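Local coordinates for immunogenic protein MPT63/MPB63 (Mycobacterium tuberculosis, PDB 1LMI), which is a secreted immunogenic antigen with a beta-sandwich fold, whose molecular function remains unknown, at residues A[116-121]-A[126-131]. Residues are numbered along the deposited sequence; the frame is centred on the assembly and turned at random.
Sequences IVAMNN and LLIWEP
V117 and W129 face each other as a hydrogen-bonded pair, V117 N to W129 O and W129 N to V117 O both measuring 2.9 Å, in an antiparallel hairpin of strands 116-120 and 125-130. Farther along, M119 N donates to L127 O at 2.7 Å. M119 O is gripped twice, by L126 N at 2.8 Å and weakly by L127 N at 3.4 Å; two residues thus stand against one, a classic beta bulge.

On the face of V117, M119, L127 and W129, M119 meets the indole at its edge: CG, almost in the ring plane, lies 3.9 Å from W129 CZ3, and SD completes a Met-aromatic contact, also edge-on. V117 CG1 lies to one side of the ring plane, 4.1 Å from W129 CE3. The thioether's chi3 of -15° is nearly eclipsed and brings M119 CE to 3.3 Å from L127 CD1, closer than usual for two carbons, so the methyl position is somewhat doubtful. The other face is plainer: I116 and I128 run side by side, joined through their CG2 methyls, while A118 CB rests near I128 CG1.

Strand 68-71 flanks 116-120 and strand 5-8 flanks 125-130. The W129 face packs inward on strands 12-17 and 22-33 of the opposing sheet, against L13, M15, W26 and V28, forming part of the sandwich core.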
loop_
_atom_site.group_PDB
_atom_site.type_symbol
_atom_site.label_atom_id
_atom_site.label_comp_id
_atom_site.label_asym_id
_atom_site.label_seq_id
_atom_site.Cartn_x
_atom_site.Cartn_y
_atom_site.Cartn_z
ATOM N N ILE A 116 -10.221 0.444 4.139
ATOM C CA ILE A 116 -9.845 0.442 2.736
ATOM C C ILE A 116 -8.374 0.816 2.619
ATOM O O ILE A 116 -7.854 1.615 3.400
ATOM C CB ILE A 116 -10.694 1.479 1.992
ATOM C CG1 ILE A 116 -12.179 1.076 1.962
ATOM C CG2 ILE A 116 -10.179 1.782 0.583
ATOM C CD1 ILE A 116 -13.061 2.295 1.696
ATOM N N VAL A 117 -7.663 0.212 1.635
ATOM C CA VAL A 117 -6.347 0.724 1.285
ATOM C C VAL A 117 -6.387 1.151 -0.183
ATOM O O VAL A 117 -7.000 0.500 -1.020
ATOM C CB VAL A 117 -5.230 -0.307 1.533
ATOM C CG1 VAL A 117 -3.891 0.130 0.951
ATOM C CG2 VAL A 117 -5.079 -0.511 3.027
ATOM N N ALA A 118 -5.767 2.283 -0.517
ATOM C CA ALA A 118 -5.783 2.735 -1.921
ATOM C C ALA A 118 -4.369 3.142 -2.335
ATOM O O ALA A 118 -3.668 3.760 -1.499
ATOM C CB ALA A 118 -6.720 3.912 -2.100
ATOM N N MET A 119 -3.959 2.835 -3.554
ATOM C CA MET A 119 -2.702 3.362 -4.081
ATOM C C MET A 119 -3.059 4.518 -5.025
ATOM O O MET A 119 -3.833 4.294 -5.955
ATOM C CB MET A 119 -1.848 2.343 -4.859
ATOM C CG MET A 119 -1.186 1.267 -4.013
ATOM S SD MET A 119 -0.029 0.211 -4.988
ATOM C CE MET A 119 -0.620 0.711 -6.605
ATOM N N ASN A 120 -2.483 5.702 -4.788
ATOM C CA ASN A 120 -2.705 6.890 -5.611
ATOM C C ASN A 120 -1.349 7.492 -5.969
ATOM O O ASN A 120 -0.489 7.592 -5.106
ATOM C CB ASN A 120 -3.579 7.847 -4.819
ATOM C CG ASN A 120 -3.940 9.189 -5.462
ATOM O OD1 ASN A 120 -5.137 9.459 -5.693
ATOM N ND2 ASN A 120 -2.929 9.995 -5.684
ATOM N N ASN A 121 -1.229 7.867 -7.262
ATOM C CA ASN A 121 0.087 8.283 -7.740
ATOM C C ASN A 121 0.176 9.821 -7.809
ATOM O O ASN A 121 1.110 10.235 -8.507
ATOM C CB ASN A 121 0.412 7.702 -9.125
ATOM C CG ASN A 121 -0.596 8.173 -10.165
ATOM O OD1 ASN A 121 -1.513 8.951 -9.970
ATOM N ND2 ASN A 121 -0.381 7.627 -11.389
ATOM N N LEU A 126 -5.257 4.404 -8.408
ATOM C CA LEU A 126 -4.901 3.310 -9.310
ATOM C C LEU A 126 -5.500 1.986 -8.852
ATOM O O LEU A 126 -6.121 1.283 -9.659
ATOM C CB LEU A 126 -3.373 3.169 -9.393
ATOM C CG LEU A 126 -2.641 4.336 -10.066
ATOM C CD1 LEU A 126 -1.149 4.082 -10.026
ATOM C CD2 LEU A 126 -3.121 4.579 -11.496
ATOM N N LEU A 127 -5.313 1.655 -7.585
ATOM C CA LEU A 127 -5.728 0.357 -7.030
ATOM C C LEU A 127 -6.382 0.575 -5.667
ATOM O O LEU A 127 -5.863 1.365 -4.862
ATOM C CB LEU A 127 -4.556 -0.589 -6.844
ATOM C CG LEU A 127 -3.707 -0.978 -8.041
ATOM C CD1 LEU A 127 -2.479 -1.795 -7.644
ATOM C CD2 LEU A 127 -4.562 -1.797 -8.997
ATOM N N ILE A 128 -7.496 -0.118 -5.429
ATOM C CA ILE A 128 -8.210 0.019 -4.166
ATOM C C ILE A 128 -8.585 -1.357 -3.635
ATOM O O ILE A 128 -9.119 -2.137 -4.434
ATOM C CB ILE A 128 -9.480 0.868 -4.389
ATOM C CG1 ILE A 128 -9.121 2.260 -4.933
ATOM C CG2 ILE A 128 -10.260 0.897 -3.085
ATOM C CD1 ILE A 128 -10.352 3.078 -5.263
ATOM N N TRP A 129 -8.343 -1.635 -2.377
ATOM C CA TRP A 129 -8.697 -2.856 -1.667
ATOM C C TRP A 129 -9.730 -2.531 -0.587
ATOM O O TRP A 129 -9.452 -1.669 0.245
ATOM C CB TRP A 129 -7.513 -3.549 -1.003
ATOM C CG TRP A 129 -6.421 -3.979 -1.943
ATOM C CD1 TRP A 129 -6.253 -5.269 -2.398
ATOM C CD2 TRP A 129 -5.388 -3.200 -2.531
ATOM N NE1 TRP A 129 -5.161 -5.311 -3.247
ATOM C CE2 TRP A 129 -4.618 -4.047 -3.335
ATOM C CE3 TRP A 129 -5.038 -1.840 -2.457
ATOM C CZ2 TRP A 129 -3.520 -3.599 -4.053
ATOM C CZ3 TRP A 129 -3.936 -1.389 -3.180
ATOM C CH2 TRP A 129 -3.188 -2.273 -3.973
ATOM N N GLU A 130 -10.886 -3.180 -0.650
ATOM C CA GLU A 130 -11.987 -2.878 0.263
ATOM C C GLU A 130 -12.511 -4.137 0.920
ATOM O O GLU A 130 -12.153 -5.249 0.517
ATOM C CB GLU A 130 -13.113 -2.176 -0.492
ATOM C CG GLU A 130 -13.814 -3.007 -1.525
ATOM C CD GLU A 130 -14.767 -2.251 -2.440
ATOM O OE1 GLU A 130 -14.805 -1.009 -2.358
ATOM O OE2 GLU A 130 -15.453 -2.940 -3.231
ATOM N N PRO A 131 -13.325 -4.018 1.970
ATOM C CA PRO A 131 -13.919 -5.230 2.519
ATOM C C PRO A 131 -14.726 -5.896 1.422
ATOM O O PRO A 131 -15.445 -5.258 0.663
ATOM C CB PRO A 131 -14.811 -4.681 3.629
ATOM C CG PRO A 131 -14.211 -3.351 4.013
ATOM C CD PRO A 131 -13.710 -2.784 2.693
ATOM O OXT PRO A 131 -14.508 -7.085 1.366
#